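Local coordinates for LRA-12 (Uncultured bacterium, PDB 5AEB), which hydrolyses beta-lactam antibiotics, carbapenems included, as a class B3 metallo-beta-lactamase with two zinc ions in its active site, at residues K19-F24 against F231-K236; V52-A57 against A94-I99; S120-G125 against H161-C166; S167-T172 against S178-I183. One frame throughout, in Å; residues are numbered along the deposited sequence.

Contact 1. Residues K19-F24 against F231-K236; sequences KPYRPF and FSMHSK
Tyr21 and His234 stand 10.5 Å apart at their CA atoms, and Phe24 and Met233 face each other across a slightly wider gap, so the backbones of 19-24 and 231-236 never meet and side chains span the distance. The first segment is an extended run leading into strand 24-27; the second turns through Ser232 into the short helix 233-236. Met233 comes between the two aromatic residues of 19-24. Its CG lies anti to the backbone N (chi1 -176°), which sends the chain straight across, and a bend at the sulfur then swings CE over one face of the Tyr21 ring, 4.1 Å from the ring centroid, in a CH-pi contact. The sulfur itself meets the rim of Phe24: Met233 SD lies 3.8 Å from Phe24 CZ, close to the ring plane, a Met-aromatic contact made at the edge. His234 runs antiparallel alongside Tyr21, and the two rings form an offset edge-to-face pair with planes at 73°, the imidazole giving the edge. Their closest atoms meet at the tyrosine rim, His234 CE1 3.4 Å from Tyr21 CE1. Within the second segment, Lys236 NZ reaches back to Phe231 O at 2.8 Å and also pairs with Asp250. No hydrogen bond links 19-24 to 231-236, so their union rests on sulfur, methyl and ring packing, while the polar groups are satisfied by other residues: Tyr21 OH bonds His237 ND1, and His234 NE2 bonds the carbonyl of Tyr36, whose ring also stacks on the imidazole.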
loop_
_atom_site.group_PDB
_atom_site.type_symbol
_atom_site.label_atom_id
_atom_site.label_comp_id
_atom_site.label_asym_id
_atom_site.label_seq_id
_atom_site.Cartn_x
_atom_site.Cartn_y
_atom_site.Cartn_z
ATOM N N LYS A 19 -13.800 -7.432 6.459
ATOM C CA LYS A 19 -13.644 -8.450 7.495
ATOM C C LYS A 19 -12.450 -8.174 8.449
ATOM O O LYS A 19 -11.324 -8.070 8.000
ATOM C CB LYS A 19 -13.513 -9.812 6.815
ATOM C CG LYS A 19 -13.454 -11.007 7.753
ATOM C CD LYS A 19 -13.749 -12.277 6.986
ATOM C CE LYS A 19 -13.837 -13.475 7.930
ATOM N NZ LYS A 19 -12.485 -14.012 8.243
ATOM N N PRO A 20 -12.696 -8.035 9.765
ATOM C CA PRO A 20 -11.556 -7.793 10.684
ATOM C C PRO A 20 -10.568 -8.952 10.751
ATOM O O PRO A 20 -10.946 -10.113 10.583
ATOM C CB PRO A 20 -12.224 -7.615 12.062
ATOM C CG PRO A 20 -13.632 -8.127 11.902
ATOM C CD PRO A 20 -13.997 -7.890 10.459
ATOM N N TYR A 21 -9.309 -8.629 11.007
ATOM C CA TYR A 21 -8.265 -9.624 11.088
ATOM C C TYR A 21 -7.348 -9.248 12.239
ATOM O O TYR A 21 -7.054 -8.075 12.449
ATOM C CB TYR A 21 -7.467 -9.688 9.780
ATOM C CG TYR A 21 -6.431 -10.780 9.793
ATOM C CD1 TYR A 21 -6.794 -12.103 9.541
ATOM C CD2 TYR A 21 -5.091 -10.503 10.096
ATOM C CE1 TYR A 21 -5.857 -13.110 9.566
ATOM C CE2 TYR A 21 -4.140 -11.518 10.125
ATOM C CZ TYR A 21 -4.537 -12.815 9.857
ATOM O OH TYR A 21 -3.629 -13.833 9.887
ATOM N N ARG A 22 -6.878 -10.246 12.971
ATOM C CA ARG A 22 -6.062 -10.005 14.130
ATOM C C ARG A 22 -4.692 -9.446 13.714
ATOM O O ARG A 22 -3.983 -10.086 12.927
ATOM C CB ARG A 22 -5.901 -11.306 14.906
ATOM C CG ARG A 22 -5.244 -11.120 16.244
ATOM C CD ARG A 22 -5.090 -12.446 16.962
ATOM N NE ARG A 22 -4.449 -12.200 18.238
ATOM C CZ ARG A 22 -3.476 -12.941 18.752
ATOM N NH1 ARG A 22 -3.017 -13.999 18.087
ATOM N NH2 ARG A 22 -2.965 -12.619 19.935
ATOM N N PRO A 23 -4.326 -8.251 14.235
ATOM C CA PRO A 23 -3.059 -7.597 13.858
ATOM C C PRO A 23 -1.856 -8.399 14.369
ATOM O O PRO A 23 -1.965 -9.088 15.386
ATOM C CB PRO A 23 -3.145 -6.233 14.555
ATOM C CG PRO A 23 -4.033 -6.468 15.741
ATOM C CD PRO A 23 -5.048 -7.495 15.280
ATOM N N PHE A 24 -0.750 -8.359 13.633
ATOM C CA PHE A 24 0.459 -9.115 13.978
ATOM C C PHE A 24 1.738 -8.448 13.519
ATOM O O PHE A 24 1.740 -7.617 12.592
ATOM C CB PHE A 24 0.399 -10.563 13.443
ATOM C CG PHE A 24 0.482 -10.690 11.939
ATOM C CD1 PHE A 24 -0.645 -10.468 11.133
ATOM C CD2 PHE A 24 1.667 -11.104 11.323
ATOM C CE1 PHE A 24 -0.576 -10.608 9.742
ATOM C CE2 PHE A 24 1.748 -11.225 9.939
ATOM C CZ PHE A 24 0.623 -10.986 9.141
ATOM N N PHE A 231 0.198 -11.419 -1.758
ATOM C CA PHE A 231 1.365 -12.160 -1.269
ATOM C C PHE A 231 1.007 -13.406 -0.485
ATOM O O PHE A 231 1.815 -13.868 0.316
ATOM C CB PHE A 231 2.340 -11.280 -0.451
ATOM C CG PHE A 231 1.761 -10.653 0.801
ATOM C CD1 PHE A 231 0.809 -9.647 0.735
ATOM C CD2 PHE A 231 2.268 -10.986 2.045
ATOM C CE1 PHE A 231 0.340 -9.027 1.891
ATOM C CE2 PHE A 231 1.796 -10.397 3.209
ATOM C CZ PHE A 231 0.833 -9.403 3.133
ATOM N N SER A 232 -0.191 -13.928 -0.706
ATOM C CA SER A 232 -0.674 -15.145 -0.009
ATOM C C SER A 232 -0.489 -15.051 1.503
ATOM O O SER A 232 0.008 -15.992 2.118
ATOM C CB SER A 232 0.095 -16.372 -0.479
ATOM O OG SER A 232 -0.182 -16.645 -1.822
ATOM N N MET A 233 -0.846 -13.920 2.112
ATOM C CA MET A 233 -0.542 -13.728 3.532
ATOM C C MET A 233 -1.147 -14.826 4.436
ATOM O O MET A 233 -0.517 -15.276 5.387
ATOM C CB MET A 233 -0.981 -12.349 4.007
ATOM C CG MET A 233 -0.600 -12.078 5.457
ATOM S SD MET A 233 -1.390 -10.549 5.969
ATOM C CE MET A 233 -2.941 -11.134 6.641
ATOM N N HIS A 234 -2.351 -15.259 4.093
ATOM C CA HIS A 234 -3.045 -16.270 4.859
ATOM C C HIS A 234 -2.525 -17.672 4.735
ATOM O O HIS A 234 -2.907 -18.517 5.533
ATOM C CB HIS A 234 -4.527 -16.190 4.583
ATOM C CG HIS A 234 -5.085 -14.854 4.902
ATOM N ND1 HIS A 234 -5.141 -14.384 6.160
ATOM C CD2 HIS A 234 -5.537 -13.844 4.082
ATOM C CE1 HIS A 234 -5.664 -13.160 6.150
ATOM N NE2 HIS A 234 -5.905 -12.829 4.874
ATOM N N SER A 235 -1.643 -17.918 3.766
ATOM C CA SER A 235 -0.835 -19.152 3.714
ATOM C C SER A 235 0.436 -19.050 4.542
ATOM O O SER A 235 1.005 -20.043 4.936
ATOM C CB SER A 235 -0.431 -19.470 2.278
ATOM O OG SER A 235 -1.590 -19.654 1.491
ATOM N N LYS A 236 0.904 -17.845 4.788
ATOM C CA LYS A 236 2.188 -17.664 5.438
ATOM C C LYS A 236 2.013 -17.440 6.934
ATOM O O LYS A 236 2.934 -17.645 7.699
ATOM C CB LYS A 236 2.917 -16.491 4.785
ATOM C CG LYS A 236 3.291 -16.775 3.337
ATOM C CD LYS A 236 3.642 -15.503 2.570
ATOM C CE LYS A 236 4.222 -15.838 1.190
ATOM N NZ LYS A 236 4.486 -14.586 0.395
#

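Contact 2. Residues V52-A57 against A94-I99; sequences VNTGLA and AEIKKI
Thr54 and Ile96 join two connections of the alpha-beta/beta-alpha metallo-beta-lactamase fold: the loop that leaves strand 48-52 on its way to helix 60-69, and helix 93-100, which follows the zinc-binding run from Gln84 to His89. The contact is small. Thr54 CG2 and Ile96 CD1 approach tip to tip at 3.6 Å, two methyl groups reaching from loop and helix toward each other. Ile96 directs CG1 away from its carbonyl carbon (chi1 -79°), and the end of that branch is what meets the threonine; Ile63 of helix 60-69 packs against both residues. The threonine hydroxyl turns away from this apolar meeting. Thr54 OG1 bonds Gly55 O at 3.0 Å within its own loop and is also hydrogen-bonded to the backbone N of Ala92. Because the backbone of Thr54 is bonded in turn to His89, a ligand of the second zinc site, the loop is tied to the metal-binding part of the fold just ahead of the helix, with the Thr54 side chain about 11 Å from a zinc ion. Toward solvent the contact becomes polar. Glu95, its chain extended, reaches toward Ala57, and a water 2.7 Å from Glu95 OE1 and 2.9 Å from Ala57 O is placed to bridge them, though its two protons have further acceptors within reach; direct approach of these oxygens stops at 4.2 Å. The backbone N of Ala57 bonds the carboxylate of Glu9.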
loop_
_atom_site.group_PDB
_atom_site.type_symbol
_atom_site.label_atom_id
_atom_site.label_comp_id
_atom_site.label_asym_id
_atom_site.label_seq_id
_atom_site.Cartn_x
_atom_site.Cartn_y
_atom_site.Cartn_z
ATOM N N VAL A 52 0.890 2.783 6.789
ATOM C CA VAL A 52 0.867 2.676 5.316
ATOM C C VAL A 52 -0.485 2.094 4.935
ATOM O O VAL A 52 -0.826 0.982 5.386
ATOM C CB VAL A 52 1.989 1.757 4.779
ATOM C CG1 VAL A 52 1.956 1.693 3.253
ATOM C CG2 VAL A 52 3.379 2.190 5.276
ATOM N N ASN A 53 -1.277 2.861 4.177
ATOM C CA ASN A 53 -2.641 2.496 3.774
ATOM C C ASN A 53 -3.698 2.505 4.848
ATOM O O ASN A 53 -3.402 2.337 6.015
ATOM C CB ASN A 53 -2.689 1.136 3.037
ATOM C CG ASN A 53 -1.843 1.128 1.772
ATOM O OD1 ASN A 53 -1.590 2.195 1.149
ATOM N ND2 ASN A 53 -1.400 -0.047 1.372
ATOM N N THR A 54 -4.944 2.686 4.432
ATOM C CA THR A 54 -6.112 2.299 5.248
ATOM C C THR A 54 -6.927 1.257 4.445
ATOM O O THR A 54 -6.469 0.757 3.420
ATOM C CB THR A 54 -7.021 3.513 5.582
ATOM O OG1 THR A 54 -7.716 3.928 4.394
ATOM C CG2 THR A 54 -6.205 4.664 6.093
ATOM N N GLY A 55 -8.097 0.880 4.947
ATOM C CA GLY A 55 -9.014 0.054 4.160
ATOM C C GLY A 55 -10.074 0.976 3.585
ATOM O O GLY A 55 -9.753 2.108 3.192
ATOM N N LEU A 56 -11.326 0.498 3.550
ATOM C CA LEU A 56 -12.460 1.317 3.093
ATOM C C LEU A 56 -12.813 2.412 4.107
ATOM O O LEU A 56 -12.235 2.464 5.183
ATOM C CB LEU A 56 -13.688 0.427 2.841
ATOM C CG LEU A 56 -13.421 -0.772 1.929
ATOM C CD1 LEU A 56 -14.445 -1.891 2.136
ATOM C CD2 LEU A 56 -13.357 -0.314 0.475
ATOM N N ALA A 57 -13.801 3.251 3.777
ATOM C CA ALA A 57 -14.238 4.314 4.694
ATOM C C ALA A 57 -14.447 3.860 6.160
ATOM O O ALA A 57 -13.932 4.522 7.074
ATOM C CB ALA A 57 -15.455 5.063 4.147
ATOM N N ALA A 94 -8.349 10.266 5.156
ATOM C CA ALA A 94 -8.751 11.598 5.628
ATOM C C ALA A 94 -9.084 11.588 7.125
ATOM O O ALA A 94 -8.633 12.454 7.868
ATOM C CB ALA A 94 -9.909 12.158 4.820
ATOM N N GLU A 95 -9.831 10.576 7.557
ATOM C CA GLU A 95 -10.228 10.455 8.947
ATOM C C GLU A 95 -9.037 10.193 9.878
ATOM O O GLU A 95 -8.934 10.789 10.966
ATOM C CB GLU A 95 -11.237 9.352 9.078
ATOM C CG GLU A 95 -11.571 9.008 10.515
ATOM C CD GLU A 95 -12.855 8.203 10.639
ATOM O OE1 GLU A 95 -13.443 7.817 9.591
ATOM O OE2 GLU A 95 -13.276 7.959 11.804
ATOM N N ILE A 96 -8.133 9.310 9.455
ATOM C CA ILE A 96 -6.981 8.999 10.279
ATOM C C ILE A 96 -6.053 10.203 10.341
ATOM O O ILE A 96 -5.453 10.481 11.380
ATOM C CB ILE A 96 -6.295 7.687 9.839
ATOM C CG1 ILE A 96 -7.112 6.531 10.407
ATOM C CG2 ILE A 96 -4.872 7.559 10.365
ATOM C CD1 ILE A 96 -7.096 5.328 9.499
ATOM N N LYS A 97 -5.978 10.952 9.257
ATOM C CA LYS A 97 -5.129 12.108 9.259
ATOM C C LYS A 97 -5.722 13.166 10.167
ATOM O O LYS A 97 -4.975 13.891 10.867
ATOM C CB LYS A 97 -4.953 12.668 7.846
ATOM C CG LYS A 97 -3.896 13.748 7.792
ATOM C CD LYS A 97 -3.862 14.451 6.445
ATOM C CE LYS A 97 -2.848 15.564 6.501
ATOM N NZ LYS A 97 -3.217 16.603 5.509
ATOM N N LYS A 98 -7.056 13.285 10.145
ATOM C CA LYS A 98 -7.713 14.282 10.984
ATOM C C LYS A 98 -7.426 14.042 12.440
ATOM O O LYS A 98 -7.043 14.960 13.164
ATOM C CB LYS A 98 -9.224 14.303 10.742
ATOM C CG LYS A 98 -9.578 15.207 9.585
ATOM C CD LYS A 98 -10.972 14.800 9.132
ATOM C CE LYS A 98 -11.559 15.856 8.267
ATOM N NZ LYS A 98 -12.154 16.796 9.222
ATOM N N ILE A 99 -7.595 12.790 12.845
ATOM C CA ILE A 99 -7.498 12.380 14.241
ATOM C C ILE A 99 -6.054 12.393 14.757
ATOM O O ILE A 99 -5.797 12.840 15.860
ATOM C CB ILE A 99 -8.105 10.957 14.454
ATOM C CG1 ILE A 99 -9.620 11.010 14.272
ATOM C CG2 ILE A 99 -7.742 10.423 15.836
ATOM C CD1 ILE A 99 -10.264 9.658 14.032
HETATM O O HOH W 1 -13.277 7.314 6.897
#

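Contact 3. Residues S120-G125 against H161-C166; sequences SDYAFG and HTKGSC. With ZN (zinc ion), chain D.
At the first zinc site of this di-zinc metallo-beta-lactamase, Tyr122 of the loop 120-125 lies against the backbone that carries His161. The histidine binds the metal through NE2 at 1.8 Å; Gln84, His86 and a water at 1.9 Å from the zinc ion make up the remaining ligands. The CB of His161 points away from 120-125, and a CG anti to the backbone N (chi1 -173°) carries the imidazole to the zinc ion, while the carbonyl faces the tyrosine. Tyr122 OH lies 3.0 Å from His161 O, near the plane of the phenol ring, a likely hydrogen bond although another acceptor also competes for the hydroxyl proton. The same ring edge passes Thr162, Tyr122 CE1 lying 4.1 Å from Thr162 CA. Lys163 runs alongside, its aliphatic chain covering the tyrosine near CB before NZ ends on the carbonyl of Ser200. The ring of Tyr122 is further packed by Tyr201, edge to face, and by helix 204-216. Each loop is braced from within. Across the type I turn from Thr162 to Ser165, Ser165 OG accepts from Thr162 N at 2.9 Å, and Thr162 OG1 bonds Asp110. In the partner loop an Asx turn begun by Asp121 shapes the backbone that carries Tyr122. Two backbone groups grip Asp121 OD1: Ala123 N at 2.6 Å, nearly in line with the C-O bond, and Phe124 N at 2.9 Å, arriving from well above the carboxylate plane.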
loop_
_atom_site.group_PDB
_atom_site.type_symbol
_atom_site.label_atom_id
_atom_site.label_comp_id
_atom_site.label_asym_id
_atom_site.label_seq_id
_atom_site.Cartn_x
_atom_site.Cartn_y
_atom_site.Cartn_z
ATOM N N SER A 120 -10.965 12.471 -10.548
ATOM C CA SER A 120 -10.158 12.533 -11.767
ATOM C C SER A 120 -9.397 11.203 -12.043
ATOM O O SER A 120 -8.502 11.161 -12.903
ATOM C CB SER A 120 -9.178 13.688 -11.699
ATOM O OG SER A 120 -8.157 13.433 -10.747
ATOM N N ASP A 121 -9.747 10.136 -11.320
ATOM C CA ASP A 121 -9.132 8.826 -11.559
ATOM C C ASP A 121 -9.230 8.431 -13.052
ATOM O O ASP A 121 -10.319 8.436 -13.615
ATOM C CB ASP A 121 -9.779 7.756 -10.663
ATOM C CG ASP A 121 -9.112 6.374 -10.800
ATOM O OD1 ASP A 121 -9.034 5.846 -11.925
ATOM O OD2 ASP A 121 -8.680 5.796 -9.774
ATOM N N TYR A 122 -8.109 8.075 -13.676
ATOM C CA TYR A 122 -8.128 7.715 -15.112
ATOM C C TYR A 122 -9.125 6.587 -15.441
ATOM O O TYR A 122 -9.672 6.553 -16.528
ATOM C CB TYR A 122 -6.725 7.374 -15.666
ATOM C CG TYR A 122 -6.191 5.988 -15.274
ATOM C CD1 TYR A 122 -5.470 5.803 -14.084
ATOM C CD2 TYR A 122 -6.405 4.871 -16.098
ATOM C CE1 TYR A 122 -4.983 4.549 -13.721
ATOM C CE2 TYR A 122 -5.920 3.617 -15.749
ATOM C CZ TYR A 122 -5.203 3.456 -14.550
ATOM O OH TYR A 122 -4.722 2.201 -14.188
ATOM N N ALA A 123 -9.367 5.695 -14.488
ATOM C CA ALA A 123 -10.179 4.502 -14.725
ATOM C C ALA A 123 -11.580 4.619 -14.156
ATOM O O ALA A 123 -12.538 4.097 -14.738
ATOM C CB ALA A 123 -9.488 3.253 -14.193
ATOM N N PHE A 124 -11.708 5.310 -13.031
ATOM C CA PHE A 124 -12.993 5.393 -12.356
ATOM C C PHE A 124 -13.442 6.813 -12.105
ATOM O O PHE A 124 -14.361 7.032 -11.335
ATOM C CB PHE A 124 -12.939 4.629 -11.038
ATOM C CG PHE A 124 -12.514 3.205 -11.191
ATOM C CD1 PHE A 124 -13.290 2.316 -11.936
ATOM C CD2 PHE A 124 -11.332 2.756 -10.614
ATOM C CE1 PHE A 124 -12.898 1.001 -12.092
ATOM C CE2 PHE A 124 -10.939 1.438 -10.759
ATOM C CZ PHE A 124 -11.727 0.559 -11.497
ATOM N N GLY A 125 -12.798 7.767 -12.763
ATOM C CA GLY A 125 -13.134 9.163 -12.593
ATOM C C GLY A 125 -14.483 9.517 -13.175
ATOM O O GLY A 125 -15.277 8.633 -13.552
ATOM N N HIS A 161 -0.767 0.988 -12.167
ATOM C CA HIS A 161 -1.984 0.729 -11.375
ATOM C C HIS A 161 -2.672 2.049 -11.099
ATOM O O HIS A 161 -3.895 2.171 -11.311
ATOM C CB HIS A 161 -1.704 -0.002 -10.075
ATOM C CG HIS A 161 -2.972 -0.423 -9.320
ATOM N ND1 HIS A 161 -3.656 -1.537 -9.617
ATOM C CD2 HIS A 161 -3.666 0.191 -8.271
ATOM C CE1 HIS A 161 -4.726 -1.643 -8.817
ATOM N NE2 HIS A 161 -4.728 -0.585 -7.978
ATOM N N THR A 162 -1.899 3.029 -10.610
ATOM C CA THR A 162 -2.328 4.411 -10.573
ATOM C C THR A 162 -1.187 5.228 -11.172
ATOM O O THR A 162 -0.074 4.712 -11.378
ATOM C CB THR A 162 -2.767 4.926 -9.160
ATOM O OG1 THR A 162 -1.653 4.934 -8.248
ATOM C CG2 THR A 162 -3.857 4.094 -8.600
ATOM N N LYS A 163 -1.457 6.488 -11.488
ATOM C CA LYS A 163 -0.397 7.340 -12.036
ATOM C C LYS A 163 0.746 7.535 -11.005
ATOM O O LYS A 163 1.868 7.819 -11.395
ATOM C CB LYS A 163 -0.958 8.688 -12.478
ATOM C CG LYS A 163 -2.066 8.579 -13.512
ATOM C CD LYS A 163 -2.460 9.959 -14.028
ATOM C CE LYS A 163 -3.738 9.868 -14.865
ATOM N NZ LYS A 163 -3.652 10.781 -16.042
ATOM N N GLY A 164 0.438 7.419 -9.709
ATOM C CA GLY A 164 1.444 7.571 -8.666
ATOM C C GLY A 164 1.599 6.351 -7.767
ATOM O O GLY A 164 2.069 6.472 -6.640
ATOM N N SER A 165 1.191 5.174 -8.214
ATOM C CA SER A 165 1.354 4.026 -7.329
ATOM C C SER A 165 2.854 3.774 -7.079
ATOM O O SER A 165 3.723 4.110 -7.918
ATOM C CB SER A 165 0.578 2.779 -7.790
ATOM O OG SER A 165 0.623 2.587 -9.190
ATOM N N CYS A 166 3.151 3.204 -5.914
ATOM C CA CYS A 166 4.530 3.184 -5.431
ATOM C C CYS A 166 4.742 2.084 -4.408
ATOM O O CYS A 166 3.795 1.559 -3.825
ATOM C CB CYS A 166 4.888 4.552 -4.805
ATOM S SG CYS A 166 3.808 4.958 -3.407
HETATM ZN ZN ZN D . -5.986 -0.142 -6.816
HETATM O O HOH W 2 -6.848 -1.226 -5.550
#

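Contact 4. Residues S167-T172 against S178-I183; sequences SFLFDT and SYRILI
Arg180 NE meets Asp171 OD1 at 2.6 Å in an almost straight hydrogen bond, one half of a side-on salt bridge across a beta hairpin; Arg180 NH2 supplies the other, 3.1 Å from Asp171 OD2, on its syn lone pair. Bends at chi2 and chi3 fold the arginine chain back to place both nitrogens there, with the guanidinium and carboxylate planes 38° apart. The arginine methylene CD also packs on Leu169 CD1, at 3.5 Å. Strands 166-173 and 178-184 run antiparallel, and Phe168–Ile183, Phe170–Ile181 and Thr172–Tyr179 are hydrogen-bonded pairs, each closed by two backbone bonds, as in Ile181 N to Phe170 O at 2.7 Å. Strand 151-157 continues the sheet beyond the first strand and strand 222-225 beyond the second. Leu169, Asp171, Arg180 and Leu182 share one face. The other face is mostly apolar and packs on strand 41-45 of the other, seven-stranded sheet, through Phe170 on Ile43 and Ile183 on Tyr41, in the sandwich of the metallo-beta-lactamase fold. Here the side chains of Phe170 and Ile181 leave the sheet in parallel, and Ile181 CB covers one face of the ring in a CH-pi contact, 26° off the normal. Thr172 OG1, buried on this face without a polar partner, lies 3.6 Å from Ile181 CG1.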
loop_
_atom_site.group_PDB
_atom_site.type_symbol
_atom_site.label_atom_id
_atom_site.label_comp_id
_atom_site.label_asym_id
_atom_site.label_seq_id
_atom_site.Cartn_x
_atom_site.Cartn_y
_atom_site.Cartn_z
ATOM N N SER A 167 6.002 1.742 -4.197
ATOM C CA SER A 167 6.373 0.766 -3.197
ATOM C C SER A 167 7.346 1.469 -2.220
ATOM O O SER A 167 7.877 2.550 -2.534
ATOM C CB SER A 167 7.059 -0.406 -3.899
ATOM O OG SER A 167 6.153 -1.074 -4.771
ATOM N N PHE A 168 7.575 0.843 -1.077
ATOM C CA PHE A 168 8.516 1.315 -0.091
ATOM C C PHE A 168 9.488 0.200 0.256
ATOM O O PHE A 168 9.103 -0.933 0.522
ATOM C CB PHE A 168 7.832 1.845 1.183
ATOM C CG PHE A 168 6.817 2.904 0.914
ATOM C CD1 PHE A 168 7.197 4.232 0.810
ATOM C CD2 PHE A 168 5.487 2.563 0.707
ATOM C CE1 PHE A 168 6.252 5.222 0.527
ATOM C CE2 PHE A 168 4.545 3.527 0.433
ATOM C CZ PHE A 168 4.933 4.862 0.323
ATOM N N LEU A 169 10.757 0.557 0.222
ATOM C CA LEU A 169 11.859 -0.321 0.542
ATOM C C LEU A 169 12.554 0.232 1.797
ATOM O O LEU A 169 12.922 1.429 1.853
ATOM C CB LEU A 169 12.829 -0.320 -0.643
ATOM C CG LEU A 169 14.055 -1.228 -0.704
ATOM C CD1 LEU A 169 13.580 -2.679 -0.779
ATOM C CD2 LEU A 169 14.830 -0.813 -1.981
ATOM N N PHE A 170 12.688 -0.622 2.816
ATOM C CA PHE A 170 13.334 -0.229 4.078
ATOM C C PHE A 170 13.858 -1.422 4.861
ATOM O O PHE A 170 13.335 -2.542 4.738
ATOM C CB PHE A 170 12.394 0.591 4.986
ATOM C CG PHE A 170 11.299 -0.218 5.611
ATOM C CD1 PHE A 170 10.191 -0.630 4.850
ATOM C CD2 PHE A 170 11.367 -0.581 6.961
ATOM C CE1 PHE A 170 9.181 -1.406 5.409
ATOM C CE2 PHE A 170 10.340 -1.333 7.539
ATOM C CZ PHE A 170 9.255 -1.754 6.771
ATOM N N ASP A 171 14.893 -1.150 5.661
ATOM C CA ASP A 171 15.440 -2.110 6.603
ATOM C C ASP A 171 14.810 -1.999 7.995
ATOM O O ASP A 171 14.605 -0.898 8.488
ATOM C CB ASP A 171 16.951 -1.912 6.708
ATOM C CG ASP A 171 17.653 -2.268 5.438
ATOM O OD1 ASP A 171 17.208 -3.229 4.775
ATOM O OD2 ASP A 171 18.651 -1.617 5.086
ATOM N N THR A 172 14.467 -3.145 8.586
ATOM C CA THR A 172 14.204 -3.248 10.019
ATOM C C THR A 172 15.090 -4.286 10.651
ATOM O O THR A 172 15.675 -5.116 9.961
ATOM C CB THR A 172 12.848 -3.868 10.368
ATOM O OG1 THR A 172 12.113 -4.200 9.202
ATOM C CG2 THR A 172 12.087 -3.004 11.277
ATOM N N SER A 178 18.675 -8.269 10.831
ATOM C CA SER A 178 18.178 -7.181 10.024
ATOM C C SER A 178 17.488 -7.741 8.737
ATOM O O SER A 178 17.911 -8.773 8.185
ATOM C CB SER A 178 19.342 -6.232 9.723
ATOM O OG SER A 178 18.921 -5.027 9.113
ATOM N N TYR A 179 16.395 -7.099 8.311
ATOM C CA TYR A 179 15.624 -7.516 7.125
ATOM C C TYR A 179 15.371 -6.345 6.183
ATOM O O TYR A 179 15.027 -5.234 6.614
ATOM C CB TYR A 179 14.262 -8.091 7.499
ATOM C CG TYR A 179 14.301 -9.311 8.365
ATOM C CD1 TYR A 179 14.414 -10.563 7.801
ATOM C CD2 TYR A 179 14.227 -9.209 9.761
ATOM C CE1 TYR A 179 14.447 -11.703 8.594
ATOM C CE2 TYR A 179 14.273 -10.342 10.571
ATOM C CZ TYR A 179 14.375 -11.591 9.965
ATOM O OH TYR A 179 14.414 -12.751 10.699
ATOM N N ARG A 180 15.534 -6.606 4.895
ATOM C CA ARG A 180 15.213 -5.625 3.882
ATOM C C ARG A 180 13.764 -5.919 3.441
ATOM O O ARG A 180 13.471 -6.977 2.896
ATOM C CB ARG A 180 16.247 -5.751 2.756
ATOM C CG ARG A 180 15.919 -5.041 1.459
ATOM C CD ARG A 180 16.044 -3.535 1.540
ATOM N NE ARG A 180 17.291 -3.076 2.145
ATOM C CZ ARG A 180 18.358 -2.637 1.485
ATOM N NH1 ARG A 180 18.367 -2.615 0.164
ATOM N NH2 ARG A 180 19.427 -2.231 2.171
ATOM N N ILE A 181 12.856 -4.994 3.707
ATOM C CA ILE A 181 11.440 -5.205 3.438
ATOM C C ILE A 181 10.994 -4.375 2.223
ATOM O O ILE A 181 11.294 -3.193 2.163
ATOM C CB ILE A 181 10.591 -4.745 4.639
ATOM C CG1 ILE A 181 11.086 -5.388 5.964
ATOM C CG2 ILE A 181 9.106 -4.964 4.357
ATOM C CD1 ILE A 181 10.509 -6.759 6.231
ATOM N N LEU A 182 10.301 -5.010 1.271
ATOM C CA LEU A 182 9.558 -4.321 0.202
ATOM C C LEU A 182 8.064 -4.334 0.488
ATOM O O LEU A 182 7.434 -5.412 0.584
ATOM C CB LEU A 182 9.772 -5.017 -1.139
ATOM C CG LEU A 182 9.081 -4.484 -2.404
ATOM C CD1 LEU A 182 9.494 -3.060 -2.731
ATOM C CD2 LEU A 182 9.414 -5.411 -3.550
ATOM N N ILE A 183 7.495 -3.151 0.660
ATOM C CA ILE A 183 6.042 -3.044 0.691
ATOM C C ILE A 183 5.696 -2.722 -0.742
ATOM O O ILE A 183 5.896 -1.595 -1.177
ATOM C CB ILE A 183 5.554 -1.936 1.623
ATOM C CG1 ILE A 183 6.012 -2.221 3.074
ATOM C CG2 ILE A 183 4.038 -1.775 1.491
ATOM C CD1 ILE A 183 5.692 -1.099 4.038
#

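How the contacts relate
Contact 4 is the extensive one, a continuous pairing of neighbouring strands inside a sheet, held by backbone bonds and with a salt bridge on its more open face. The other three are small meetings between loops or short helices distant in sequence. Contact 1 is buried and rests on sulfur and rings; contacts 2 and 3 are partly buried, contact 3 containing a zinc ligand while contact 2 lies a shell further out, beside His89. Contacts 3 and 4 follow one another along the chain, with Cys166 leading into Ser167. Contacts 2 and 4 touch where Val52 packs on Phe168 and Ile183, joining the two sheets.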